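Local coordinates for protein acyl-CoA dehydrogenase (Slackia heliotrinireducens, PDB 4RM7) that belongs to the acyl-CoA dehydrogenase family and is found as an assembly of four chains, each with helical parts flanking a beta-sheet middle domain, at residues K37-P42 against M209-T214; L80-G85 against E256-M261; A166-V171 against F187-R192; I205-L210 against W356-G361. All coordinates share one frame; numbering follows the deposited sequence.

Contact 1: residues K37-P42 against M209-T214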
loop_
_atom_site.group_PDB
_atom_site.type_symbol
_atom_site.label_atom_id
_atom_site.label_comp_id
_atom_site.label_asym_id
_atom_site.label_seq_id
_atom_site.Cartn_x
_atom_site.Cartn_y
_atom_site.Cartn_z
ATOM N N LYS A 37 -30.792 -15.836 0.559
ATOM C CA LYS A 37 -31.463 -16.317 1.758
ATOM C C LYS A 37 -31.736 -17.823 1.695
ATOM O O LYS A 37 -31.668 -18.510 2.711
ATOM C CB LYS A 37 -32.763 -15.532 1.957
ATOM C CG LYS A 37 -33.688 -16.035 3.055
ATOM C CD LYS A 37 -34.901 -16.783 2.493
ATOM C CE LYS A 37 -35.794 -15.889 1.634
ATOM N NZ LYS A 37 -37.002 -16.626 1.140
ATOM N N ASP A 38 -32.041 -18.338 0.507
ATOM C CA ASP A 38 -32.332 -19.765 0.350
ATOM C C ASP A 38 -31.047 -20.562 0.130
ATOM O O ASP A 38 -31.067 -21.797 0.104
ATOM C CB ASP A 38 -33.292 -20.010 -0.819
ATOM C CG ASP A 38 -34.658 -19.371 -0.614
ATOM O OD1 ASP A 38 -35.216 -18.852 -1.606
ATOM O OD2 ASP A 38 -35.182 -19.399 0.522
ATOM N N GLN A 39 -29.936 -19.843 -0.033
ATOM C CA GLN A 39 -28.636 -20.449 -0.309
ATOM C C GLN A 39 -28.734 -21.409 -1.483
ATOM O O GLN A 39 -28.362 -22.578 -1.380
ATOM C CB GLN A 39 -28.100 -21.173 0.925
ATOM C CG GLN A 39 -28.020 -20.284 2.149
ATOM C CD GLN A 39 -27.638 -21.044 3.395
ATOM O OE1 GLN A 39 -27.012 -22.100 3.321
ATOM N NE2 GLN A 39 -28.016 -20.513 4.554
ATOM N N GLY A 40 -29.254 -20.912 -2.597
ATOM C CA GLY A 40 -29.420 -21.735 -3.775
ATOM C C GLY A 40 -30.397 -21.155 -4.773
ATOM O O GLY A 40 -31.267 -20.344 -4.425
ATOM N N LEU A 41 -30.256 -21.590 -6.022
ATOM C CA LEU A 41 -31.073 -21.084 -7.113
ATOM C C LEU A 41 -32.205 -22.056 -7.451
ATOM O O LEU A 41 -32.057 -23.277 -7.290
ATOM C CB LEU A 41 -30.202 -20.824 -8.342
ATOM C CG LEU A 41 -29.012 -19.879 -8.202
ATOM C CD1 LEU A 41 -28.252 -19.818 -9.513
ATOM C CD2 LEU A 41 -29.468 -18.494 -7.797
ATOM N N PRO A 42 -33.342 -21.517 -7.923
ATOM C CA PRO A 42 -34.493 -22.360 -8.268
ATOM C C PRO A 42 -34.195 -23.250 -9.462
ATOM O O PRO A 42 -33.348 -22.888 -10.286
ATOM C CB PRO A 42 -35.600 -21.349 -8.619
ATOM C CG PRO A 42 -35.098 -20.012 -8.173
ATOM C CD PRO A 42 -33.599 -20.091 -8.192
HETATM N N MSE A 209 -24.536 -18.625 -1.382
HETATM C CA MSE A 209 -25.145 -19.559 -2.298
HETATM C C MSE A 209 -24.244 -20.713 -2.578
HETATM O O MSE A 209 -24.561 -21.576 -3.406
HETATM C CB MSE A 209 -25.474 -18.847 -3.585
HETATM C CG MSE A 209 -26.765 -18.090 -3.394
HETATM SE SE MSE A 209 -27.177 -17.328 -5.132
HETATM C CE MSE A 209 -27.403 -15.456 -4.630
ATOM N N LEU A 210 -23.110 -20.753 -1.915
ATOM C CA LEU A 210 -22.196 -21.844 -2.121
ATOM C C LEU A 210 -21.892 -22.414 -0.744
ATOM O O LEU A 210 -20.779 -22.314 -0.239
ATOM C CB LEU A 210 -20.938 -21.308 -2.790
ATOM C CG LEU A 210 -20.036 -22.241 -3.587
ATOM C CD1 LEU A 210 -20.788 -22.907 -4.722
ATOM C CD2 LEU A 210 -18.826 -21.488 -4.112
ATOM N N PRO A 211 -22.896 -23.008 -0.110
ATOM C CA PRO A 211 -22.719 -23.550 1.237
ATOM C C PRO A 211 -21.783 -24.727 1.258
ATOM O O PRO A 211 -21.970 -25.646 0.485
ATOM C CB PRO A 211 -24.112 -24.050 1.585
ATOM C CG PRO A 211 -24.711 -24.378 0.282
ATOM C CD PRO A 211 -24.233 -23.300 -0.634
ATOM N N PHE A 212 -20.811 -24.697 2.157
ATOM C CA PHE A 212 -19.792 -25.721 2.306
ATOM C C PHE A 212 -19.989 -26.547 3.572
ATOM O O PHE A 212 -20.710 -26.147 4.448
ATOM C CB PHE A 212 -18.430 -25.055 2.436
ATOM C CG PHE A 212 -17.937 -24.412 1.187
ATOM C CD1 PHE A 212 -17.033 -23.373 1.252
ATOM C CD2 PHE A 212 -18.352 -24.851 -0.054
ATOM C CE1 PHE A 212 -16.570 -22.768 0.093
ATOM C CE2 PHE A 212 -17.888 -24.263 -1.215
ATOM C CZ PHE A 212 -17.001 -23.216 -1.139
ATOM N N ALA A 213 -19.316 -27.688 3.677
ATOM C CA ALA A 213 -19.346 -28.477 4.901
ATOM C C ALA A 213 -18.024 -29.172 5.102
ATOM O O ALA A 213 -17.289 -29.408 4.144
ATOM C CB ALA A 213 -20.464 -29.511 4.860
ATOM N N THR A 214 -17.729 -29.482 6.362
ATOM C CA THR A 214 -16.700 -30.450 6.705
ATOM C C THR A 214 -17.366 -31.817 6.722
ATOM O O THR A 214 -18.436 -31.987 7.312
ATOM C CB THR A 214 -16.050 -30.154 8.076
ATOM O OG1 THR A 214 -15.456 -28.849 8.067
ATOM C CG2 THR A 214 -14.984 -31.179 8.400
#

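Contact 2: residues L80-G85 against E256-M261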
loop_
_atom_site.group_PDB
_atom_site.type_symbol
_atom_site.label_atom_id
_atom_site.label_comp_id
_atom_site.label_asym_id
_atom_site.label_seq_id
_atom_site.Cartn_x
_atom_site.Cartn_y
_atom_site.Cartn_z
ATOM N N LEU A 80 -22.150 -13.186 -15.517
ATOM C CA LEU A 80 -23.209 -13.554 -14.586
ATOM C C LEU A 80 -22.898 -12.983 -13.204
ATOM O O LEU A 80 -23.797 -12.555 -12.487
ATOM C CB LEU A 80 -23.375 -15.079 -14.522
ATOM C CG LEU A 80 -23.927 -15.638 -15.832
ATOM C CD1 LEU A 80 -24.056 -17.118 -15.763
ATOM C CD2 LEU A 80 -25.269 -14.990 -16.172
ATOM N N SER A 81 -21.619 -12.966 -12.847
ATOM C CA SER A 81 -21.183 -12.413 -11.569
ATOM C C SER A 81 -21.367 -10.914 -11.562
ATOM O O SER A 81 -21.621 -10.323 -10.510
ATOM C CB SER A 81 -19.715 -12.743 -11.286
ATOM O OG SER A 81 -19.485 -14.137 -11.362
ATOM N N ARG A 82 -21.237 -10.304 -12.740
ATOM C CA ARG A 82 -21.394 -8.860 -12.866
ATOM C C ARG A 82 -22.849 -8.459 -12.687
ATOM O O ARG A 82 -23.161 -7.571 -11.903
ATOM C CB ARG A 82 -20.899 -8.364 -14.222
ATOM C CG ARG A 82 -20.979 -6.845 -14.395
ATOM C CD ARG A 82 -20.732 -6.444 -15.851
ATOM N NE ARG A 82 -21.845 -6.818 -16.701
ATOM C CZ ARG A 82 -23.007 -6.169 -16.703
ATOM N NH1 ARG A 82 -23.187 -5.122 -15.899
ATOM N NH2 ARG A 82 -23.993 -6.570 -17.492
ATOM N N ILE A 83 -23.731 -9.116 -13.436
ATOM C CA ILE A 83 -25.155 -8.837 -13.362
ATOM C C ILE A 83 -25.703 -9.163 -11.977
ATOM O O ILE A 83 -26.482 -8.398 -11.432
ATOM C CB ILE A 83 -25.942 -9.632 -14.427
ATOM C CG1 ILE A 83 -25.579 -9.162 -15.834
ATOM C CG2 ILE A 83 -27.448 -9.505 -14.207
ATOM C CD1 ILE A 83 -25.948 -10.169 -16.890
ATOM N N SER A 84 -25.281 -10.278 -11.392
ATOM C CA SER A 84 -25.855 -10.697 -10.112
ATOM C C SER A 84 -25.249 -9.995 -8.908
ATOM O O SER A 84 -25.911 -9.837 -7.900
ATOM C CB SER A 84 -25.697 -12.197 -9.918
ATOM O OG SER A 84 -24.355 -12.494 -9.659
ATOM N N GLY A 85 -23.983 -9.600 -9.001
ATOM C CA GLY A 85 -23.275 -9.058 -7.852
ATOM C C GLY A 85 -23.103 -10.140 -6.797
ATOM O O GLY A 85 -23.041 -9.877 -5.593
ATOM N N GLU A 256 -17.752 -9.648 -9.978
ATOM C CA GLU A 256 -18.391 -9.042 -8.821
ATOM C C GLU A 256 -17.800 -7.653 -8.573
ATOM O O GLU A 256 -18.533 -6.701 -8.295
ATOM C CB GLU A 256 -18.238 -9.919 -7.584
ATOM C CG GLU A 256 -18.936 -11.249 -7.686
ATOM C CD GLU A 256 -19.149 -11.883 -6.320
ATOM O OE1 GLU A 256 -18.556 -12.950 -6.043
ATOM O OE2 GLU A 256 -19.922 -11.319 -5.522
ATOM N N ALA A 257 -16.473 -7.553 -8.670
ATOM C CA ALA A 257 -15.783 -6.283 -8.511
ATOM C C ALA A 257 -16.330 -5.263 -9.506
ATOM O O ALA A 257 -16.553 -4.095 -9.186
ATOM C CB ALA A 257 -14.254 -6.468 -8.700
ATOM N N GLN A 258 -16.571 -5.726 -10.720
ATOM C CA GLN A 258 -17.082 -4.849 -11.752
ATOM C C GLN A 258 -18.477 -4.320 -11.371
ATOM O O GLN A 258 -18.825 -3.181 -11.701
ATOM C CB GLN A 258 -17.113 -5.589 -13.091
ATOM C CG GLN A 258 -17.625 -4.758 -14.234
ATOM C CD GLN A 258 -16.721 -3.584 -14.524
ATOM O OE1 GLN A 258 -15.608 -3.767 -14.989
ATOM N NE2 GLN A 258 -17.198 -2.367 -14.254
ATOM N N ALA A 259 -19.263 -5.147 -10.671
ATOM C CA ALA A 259 -20.619 -4.774 -10.263
ATOM C C ALA A 259 -20.569 -3.685 -9.195
ATOM O O ALA A 259 -21.355 -2.734 -9.221
ATOM C CB ALA A 259 -21.375 -5.982 -9.751
ATOM N N ALA A 260 -19.625 -3.832 -8.271
ATOM C CA ALA A 260 -19.370 -2.833 -7.248
ATOM C C ALA A 260 -18.951 -1.490 -7.851
ATOM O O ALA A 260 -19.347 -0.427 -7.373
ATOM C CB ALA A 260 -18.299 -3.327 -6.294
HETATM N N MSE A 261 -18.136 -1.548 -8.895
HETATM C CA MSE A 261 -17.686 -0.334 -9.551
HETATM C C MSE A 261 -18.865 0.393 -10.214
HETATM O O MSE A 261 -19.021 1.605 -10.048
HETATM C CB MSE A 261 -16.597 -0.645 -10.577
HETATM C CG MSE A 261 -16.239 0.544 -11.443
HETATM SE SE MSE A 261 -15.304 1.927 -10.431
HETATM C CE MSE A 261 -14.442 2.761 -11.954
#

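Contact 3: residues A166-V171 against F187-R192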
loop_
_atom_site.group_PDB
_atom_site.type_symbol
_atom_site.label_atom_id
_atom_site.label_comp_id
_atom_site.label_asym_id
_atom_site.label_seq_id
_atom_site.Cartn_x
_atom_site.Cartn_y
_atom_site.Cartn_z
ATOM N N ALA A 166 -25.616 -33.066 -0.648
ATOM C CA ALA A 166 -25.335 -33.764 -1.898
ATOM C C ALA A 166 -25.582 -35.266 -1.754
ATOM O O ALA A 166 -25.202 -35.865 -0.748
ATOM C CB ALA A 166 -23.919 -33.520 -2.334
ATOM N N PRO A 167 -26.234 -35.867 -2.758
ATOM C CA PRO A 167 -26.552 -37.297 -2.804
ATOM C C PRO A 167 -25.314 -38.185 -2.769
ATOM O O PRO A 167 -25.372 -39.310 -2.300
ATOM C CB PRO A 167 -27.278 -37.448 -4.141
ATOM C CG PRO A 167 -27.863 -36.122 -4.396
ATOM C CD PRO A 167 -26.895 -35.126 -3.844
ATOM N N ALA A 168 -24.197 -37.676 -3.254
ATOM C CA ALA A 168 -22.991 -38.476 -3.330
ATOM C C ALA A 168 -21.742 -37.602 -3.207
ATOM O O ALA A 168 -21.758 -36.412 -3.534
ATOM C CB ALA A 168 -22.970 -39.249 -4.620
ATOM N N LEU A 169 -20.660 -38.210 -2.740
ATOM C CA LEU A 169 -19.419 -37.497 -2.511
ATOM C C LEU A 169 -18.301 -38.073 -3.362
ATOM O O LEU A 169 -17.957 -39.249 -3.242
ATOM C CB LEU A 169 -19.055 -37.563 -1.034
ATOM C CG LEU A 169 -20.082 -36.867 -0.155
ATOM C CD1 LEU A 169 -19.885 -37.231 1.306
ATOM C CD2 LEU A 169 -19.945 -35.380 -0.335
ATOM N N LEU A 170 -17.748 -37.247 -4.244
ATOM C CA LEU A 170 -16.602 -37.651 -5.030
ATOM C C LEU A 170 -15.335 -37.370 -4.221
ATOM O O LEU A 170 -14.901 -36.225 -4.083
ATOM C CB LEU A 170 -16.584 -36.931 -6.375
ATOM C CG LEU A 170 -15.410 -37.314 -7.293
ATOM C CD1 LEU A 170 -15.275 -38.826 -7.427
ATOM C CD2 LEU A 170 -15.552 -36.685 -8.659
ATOM N N VAL A 171 -14.747 -38.432 -3.692
ATOM C CA VAL A 171 -13.716 -38.316 -2.669
ATOM C C VAL A 171 -12.349 -38.755 -3.146
ATOM O O VAL A 171 -12.193 -39.832 -3.717
ATOM C CB VAL A 171 -14.070 -39.149 -1.425
ATOM C CG1 VAL A 171 -13.142 -38.811 -0.291
ATOM C CG2 VAL A 171 -15.496 -38.873 -1.013
ATOM N N PHE A 187 -9.854 -41.883 -6.705
ATOM C CA PHE A 187 -11.121 -41.184 -6.528
ATOM C C PHE A 187 -12.233 -42.199 -6.298
ATOM O O PHE A 187 -12.250 -43.261 -6.918
ATOM C CB PHE A 187 -11.453 -40.311 -7.739
ATOM C CG PHE A 187 -11.085 -38.854 -7.573
ATOM C CD1 PHE A 187 -11.793 -38.038 -6.696
ATOM C CD2 PHE A 187 -10.054 -38.290 -8.319
ATOM C CE1 PHE A 187 -11.466 -36.696 -6.545
ATOM C CE2 PHE A 187 -9.722 -36.946 -8.178
ATOM C CZ PHE A 187 -10.432 -36.150 -7.291
ATOM N N TRP A 188 -13.166 -41.858 -5.412
ATOM C CA TRP A 188 -14.277 -42.735 -5.072
ATOM C C TRP A 188 -15.602 -41.981 -5.069
ATOM O O TRP A 188 -15.741 -40.973 -4.378
ATOM C CB TRP A 188 -14.055 -43.355 -3.701
ATOM C CG TRP A 188 -12.803 -44.141 -3.566
ATOM C CD1 TRP A 188 -11.538 -43.657 -3.388
ATOM C CD2 TRP A 188 -12.694 -45.569 -3.557
ATOM N NE1 TRP A 188 -10.644 -44.703 -3.284
ATOM C CE2 TRP A 188 -11.331 -45.883 -3.383
ATOM C CE3 TRP A 188 -13.615 -46.613 -3.688
ATOM C CZ2 TRP A 188 -10.874 -47.194 -3.341
ATOM C CZ3 TRP A 188 -13.160 -47.912 -3.639
ATOM C CH2 TRP A 188 -11.802 -48.193 -3.470
HETATM N N MSE A 189 -16.583 -42.474 -5.816
HETATM C CA MSE A 189 -17.916 -41.871 -5.802
HETATM C C MSE A 189 -18.778 -42.524 -4.716
HETATM O O MSE A 189 -19.414 -43.556 -4.945
HETATM C CB MSE A 189 -18.579 -42.004 -7.178
HETATM C CG MSE A 189 -19.928 -41.310 -7.301
HETATM SE SE MSE A 189 -19.814 -39.375 -7.095
HETATM C CE MSE A 189 -18.910 -38.905 -8.747
ATOM N N VAL A 190 -18.796 -41.920 -3.533
ATOM C CA VAL A 190 -19.431 -42.541 -2.377
ATOM C C VAL A 190 -20.835 -42.020 -2.132
ATOM O O VAL A 190 -21.031 -40.821 -1.966
ATOM C CB VAL A 190 -18.590 -42.311 -1.112
ATOM C CG1 VAL A 190 -19.217 -42.998 0.096
ATOM C CG2 VAL A 190 -17.166 -42.790 -1.336
ATOM N N PRO A 191 -21.823 -42.926 -2.114
ATOM C CA PRO A 191 -23.208 -42.577 -1.758
ATOM C C PRO A 191 -23.270 -41.966 -0.366
ATOM O O PRO A 191 -22.634 -42.492 0.547
ATOM C CB PRO A 191 -23.940 -43.925 -1.786
ATOM C CG PRO A 191 -23.085 -44.815 -2.626
ATOM C CD PRO A 191 -21.670 -44.358 -2.419
ATOM N N ARG A 192 -24.027 -40.887 -0.205
ATOM C CA ARG A 192 -24.107 -40.176 1.066
ATOM C C ARG A 192 -24.813 -41.044 2.113
ATOM O O ARG A 192 -24.748 -40.774 3.316
ATOM C CB ARG A 192 -24.831 -38.834 0.869
ATOM C CG ARG A 192 -25.052 -38.001 2.124
ATOM C CD ARG A 192 -23.817 -37.188 2.540
ATOM N NE ARG A 192 -24.169 -36.095 3.454
ATOM C CZ ARG A 192 -24.518 -36.265 4.731
ATOM N NH1 ARG A 192 -24.829 -35.218 5.477
ATOM N NH2 ARG A 192 -24.568 -37.481 5.268
#

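Contact 4: residues I205-L210 against W356-G361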
loop_
_atom_site.group_PDB
_atom_site.type_symbol
_atom_site.label_atom_id
_atom_site.label_comp_id
_atom_site.label_asym_id
_atom_site.label_seq_id
_atom_site.Cartn_x
_atom_site.Cartn_y
_atom_site.Cartn_z
ATOM N N ILE A 205 -19.066 -15.933 6.118
ATOM C CA ILE A 205 -19.580 -14.563 6.181
ATOM C C ILE A 205 -19.996 -14.070 4.789
ATOM O O ILE A 205 -20.695 -13.065 4.659
ATOM C CB ILE A 205 -18.544 -13.569 6.791
ATOM C CG1 ILE A 205 -17.369 -13.364 5.825
ATOM C CG2 ILE A 205 -18.072 -14.043 8.157
ATOM C CD1 ILE A 205 -16.315 -12.410 6.307
ATOM N N GLY A 206 -19.562 -14.776 3.749
ATOM C CA GLY A 206 -19.930 -14.427 2.391
ATOM C C GLY A 206 -20.125 -15.658 1.532
ATOM O O GLY A 206 -19.919 -16.779 2.002
ATOM N N GLN A 207 -20.524 -15.444 0.278
ATOM C CA GLN A 207 -20.770 -16.521 -0.688
ATOM C C GLN A 207 -21.839 -17.480 -0.207
ATOM O O GLN A 207 -21.642 -18.689 -0.234
ATOM C CB GLN A 207 -19.479 -17.287 -0.988
ATOM C CG GLN A 207 -18.388 -16.388 -1.533
ATOM C CD GLN A 207 -17.077 -17.100 -1.689
ATOM O OE1 GLN A 207 -16.989 -18.316 -1.479
ATOM N NE2 GLN A 207 -16.041 -16.355 -2.060
ATOM N N SER A 208 -22.965 -16.915 0.217
ATOM C CA SER A 208 -24.088 -17.645 0.801
ATOM C C SER A 208 -24.633 -18.777 -0.075
ATOM O O SER A 208 -25.076 -19.802 0.435
ATOM C CB SER A 208 -25.212 -16.663 1.120
ATOM O OG SER A 208 -24.808 -15.744 2.130
HETATM N N MSE A 209 -24.536 -18.625 -1.382
HETATM C CA MSE A 209 -25.145 -19.559 -2.298
HETATM C C MSE A 209 -24.244 -20.713 -2.578
HETATM O O MSE A 209 -24.561 -21.576 -3.406
HETATM C CB MSE A 209 -25.474 -18.847 -3.585
HETATM C CG MSE A 209 -26.765 -18.090 -3.394
HETATM SE SE MSE A 209 -27.177 -17.328 -5.132
HETATM C CE MSE A 209 -27.403 -15.456 -4.630
ATOM N N LEU A 210 -23.110 -20.753 -1.915
ATOM C CA LEU A 210 -22.196 -21.844 -2.121
ATOM C C LEU A 210 -21.892 -22.414 -0.744
ATOM O O LEU A 210 -20.779 -22.314 -0.239
ATOM C CB LEU A 210 -20.938 -21.308 -2.790
ATOM C CG LEU A 210 -20.036 -22.241 -3.587
ATOM C CD1 LEU A 210 -20.788 -22.907 -4.722
ATOM C CD2 LEU A 210 -18.826 -21.488 -4.112
ATOM N N TRP A 356 -18.062 -7.225 -1.274
ATOM C CA TRP A 356 -16.829 -7.059 -0.525
ATOM C C TRP A 356 -16.514 -8.321 0.262
ATOM O O TRP A 356 -15.390 -8.798 0.281
ATOM C CB TRP A 356 -16.970 -5.851 0.400
ATOM C CG TRP A 356 -15.863 -5.620 1.323
ATOM C CD1 TRP A 356 -14.575 -5.263 0.996
ATOM C CD2 TRP A 356 -15.925 -5.644 2.759
ATOM N NE1 TRP A 356 -13.834 -5.090 2.149
ATOM C CE2 TRP A 356 -14.635 -5.310 3.241
ATOM C CE3 TRP A 356 -16.938 -5.925 3.682
ATOM C CZ2 TRP A 356 -14.339 -5.245 4.605
ATOM C CZ3 TRP A 356 -16.638 -5.878 5.040
ATOM C CH2 TRP A 356 -15.348 -5.545 5.486
ATOM N N GLN A 357 -17.528 -8.856 0.915
ATOM C CA GLN A 357 -17.382 -10.102 1.647
ATOM C C GLN A 357 -17.072 -11.288 0.737
ATOM O O GLN A 357 -16.208 -12.087 1.058
ATOM C CB GLN A 357 -18.646 -10.370 2.452
ATOM C CG GLN A 357 -18.846 -9.369 3.580
ATOM C CD GLN A 357 -20.185 -9.532 4.278
ATOM O OE1 GLN A 357 -21.176 -9.975 3.693
ATOM N NE2 GLN A 357 -20.218 -9.168 5.532
ATOM N N ASP A 358 -17.785 -11.403 -0.381
ATOM C CA ASP A 358 -17.495 -12.433 -1.380
ATOM C C ASP A 358 -16.037 -12.364 -1.804
ATOM O O ASP A 358 -15.304 -13.371 -1.787
ATOM C CB ASP A 358 -18.376 -12.288 -2.630
ATOM C CG ASP A 358 -19.840 -12.582 -2.365
ATOM O OD1 ASP A 358 -20.166 -13.261 -1.365
ATOM O OD2 ASP A 358 -20.676 -12.133 -3.174
ATOM N N CYS A 359 -15.603 -11.175 -2.203
ATOM C CA CYS A 359 -14.259 -11.061 -2.766
ATOM C C CYS A 359 -13.180 -11.410 -1.740
ATOM O O CYS A 359 -12.183 -12.034 -2.078
ATOM C CB CYS A 359 -14.053 -9.676 -3.332
ATOM S SG CYS A 359 -15.037 -9.406 -4.848
ATOM N N ARG A 360 -13.406 -11.063 -0.476
ATOM C CA ARG A 360 -12.472 -11.431 0.582
ATOM C C ARG A 360 -12.310 -12.934 0.642
ATOM O O ARG A 360 -11.226 -13.423 0.914
ATOM C CB ARG A 360 -12.940 -10.914 1.943
ATOM C CG ARG A 360 -11.961 -11.198 3.078
ATOM C CD ARG A 360 -10.715 -10.337 2.931
ATOM N NE ARG A 360 -9.610 -10.694 3.840
ATOM C CZ ARG A 360 -8.893 -11.814 3.758
ATOM N NH1 ARG A 360 -9.177 -12.727 2.832
ATOM N NH2 ARG A 360 -7.909 -12.037 4.623
ATOM N N GLY A 361 -13.395 -13.657 0.381
ATOM C CA GLY A 361 -13.392 -15.113 0.380
ATOM C C GLY A 361 -12.584 -15.720 -0.763
ATOM O O GLY A 361 -11.951 -16.760 -0.627
#

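Contact 1: residues K37-P42 against M209-T214
Leu41 and Met209, a selenomethionine in the model, make the apolar part of this contact. CD2 of Leu41 rests on SE of Met209 at 3.7 Å, the two side chains crossing at about a right angle. The Met209 chain runs extended from CA to SE (chi2 -176°), long enough to carry its heavy atom to the leucine branch, and both residues are buried, as suits their apolar ends.

The backbone part lies just beyond helix 29-38. Gln39, with positive phi (52°), is the C-prime residue of a Schellman motif, in which the amides of Gly40 and Gln39 turn back to the carbonyls of Trp35 and Arg36. The reversal brings CA of Gln39 within 4.1 Å of CA of Met209, while N of Gly40 lies 3.8 Å from CG of Met209. Glycine suits the next position, whose backbone angles would press a side chain against the preceding carbonyl.

Van der Waals packing completes the contact at its exposed margin, where the extended glutamine brings OE1 to 3.9 Å from CB of Pro211.

Around this junction, Leu41 packs on Trp35 of helix 29-38 and Phe90 of helix 90-103, and Met209 reaches Arg36. Beyond Pro211 the chain enters strand 212-221, which lies between strands 151-161 and 197-202 of the middle-domain sheet.

Contact 2: residues L80-G85 against E256-M261
Arg82 lays its aliphatic stem along that of Gln258, with CD of Arg82 3.9 Å from CG of Gln258. The two side chains run side by side and point the same way. In the arginine, CG stands opposite the backbone N (chi1 -177°), which sends the stem out beside that of Gln258, before a bend at chi3 turns the guanidinium aside. Long, flexible residues suit this place because their methylenes pack here while their polar ends are held elsewhere: the guanidinium by salt bridges to Glu79 and Glu262, the amide by Arg299 and by Tyr384 of the second subunit.

The helix segments approach within 7.2 Å, and small residues make this possible. CB of Ala259 packs on O of Arg82 and lies 4.1 Å from CA of Gly85, so a methyl is all that this residue puts between the two backbones. Gly85, with positive phi, ends helix 70-84 and offers only backbone to the partner. Ser81 is similarly compact: its CB lies 4.0 Å from CG of Glu256, while its OG turns back to the carbonyl of Ile77.

Glu256 then passes beside the helix end. Its OE2 comes 3.4 Å from O of Gly85, but both are acceptors and the approach is not a hydrogen bond. The same OE2 lies close to the carboxylate of Asp358, a pair of like charges, while OE1 is bonded to Tyr362.

Helix 351-362 also packs on helix 234-270, with Ile355 touching Glu256 and Ala259, while helix 282-311 meets Gln258 and Met261, and helix 10-26 packs on Leu80.

Contact 3: residues A166-V171 against F187-R192
Leu170 binds its strand to the next one through every carbon of its side chain. CB lies 3.9 Å from CE of Met189, a selenomethionine in the model. CG, opposite the backbone N (chi1 -179°), is carried over to Phe187 and stands 3.7 Å from CD1 of that ring. From there the branches part: CD1 of Leu170 reaches CD1 of Phe187 at 3.6 Å, and CD2 of Leu170 returns to CE of Met189 at 4.0 Å. A branched leucine suits this spot because it can meet a ring and a flexible chain at once. Met189, bent at chi2 and chi3, curls over towards strand 168-175, so that its SE also touches CB of Ala168.

Leu169, Val171, Trp188 and Val190 project from the other face. The beta-branched valines suit extended backbone, and CG2 of Val171 meets CG2 of Val190 at 4.3 Å.

Between the faces, Leu169 pairs with Val190 and Val171 with Trp188, each through two reciprocal amide-carbonyl bonds. Beyond the Leu169-Val190 pair, N of Arg192 bonds to O of Pro167 at 2.9 Å. The arginine stem leans on O of Ala166, and its NH1 bonds to the carbonyl of Glu164.

The strands run at 161° to each other, an antiparallel beta hairpin of strands 168-175 and 184-191 in the sheet of the middle domain of the acyl-CoA dehydrogenase fold.

Contact 4: residues I205-L210 against W356-G361
OD1 of Asp358 accepts the backbone N-H of Gln207 at 2.8 Å and is met nearly end-on to its C-O bond, although the hydrogen bond is bent at the hydrogen (142°). The bond fastens a type I beta turn, Gln207 to Leu210, to helix 351-362, and thereby joins the middle and C-terminal domains of the acyl-CoA dehydrogenase fold. Aspartate suits the site because its short side chain, with CG beside the backbone N (chi1 -68°), holds OD1 close to the helix, where the N-H of Gln207 meets it.

Gln207 holds the same residue a second time. Its chain, extended beyond CG, passes OD1 of Asp358 with CG at 3.6 Å, and its NE2 then donates to O of Asp358 at 3.1 Å. The donor stands out of the plane of that carbonyl, which also takes a weak bond from N of Gly361. A glutamine has the right length to span from the loop to the helix backbone while its own N-H is in use, and its amide is turned 49° from the carboxylate.

The helix also meets the third subunit, whose Trp356 stacks on Trp356 here and whose Tyr346 hydroxyl bonds to O of Gln357. Glycines let the two backbones come together. CA of Gly206 lies 4.9 Å from CA of Asp358, where a side chain would point into the helix, and Gly361 presents bare backbone to the amide of Gln207, whose NE2 lies 3.7 Å from C of Gly361.

From the N terminus, the chain first opens contact 1 at the end of helix 29-38 and contact 2 at the end of helix 70-84. It then makes contact 3, a local hairpin that opens and closes within the spans of both. Contact 1 closes at 209-214, on the stretch where contact 4 has just begun, so these two share Met209 and Leu210. Contact 2 closes next, on helix 234-270, and crosses both contact 1 and contact 4, which closes last, on helix 351-362. Together contacts 1, 2 and 4 tie the N-terminal, middle and C-terminal parts pairwise, contacts 2 and 4 meeting where the carboxylates of Glu256 and Asp358, like charges, lie close together. Contact 3 lies about 33 Å from contact 2, centre to centre.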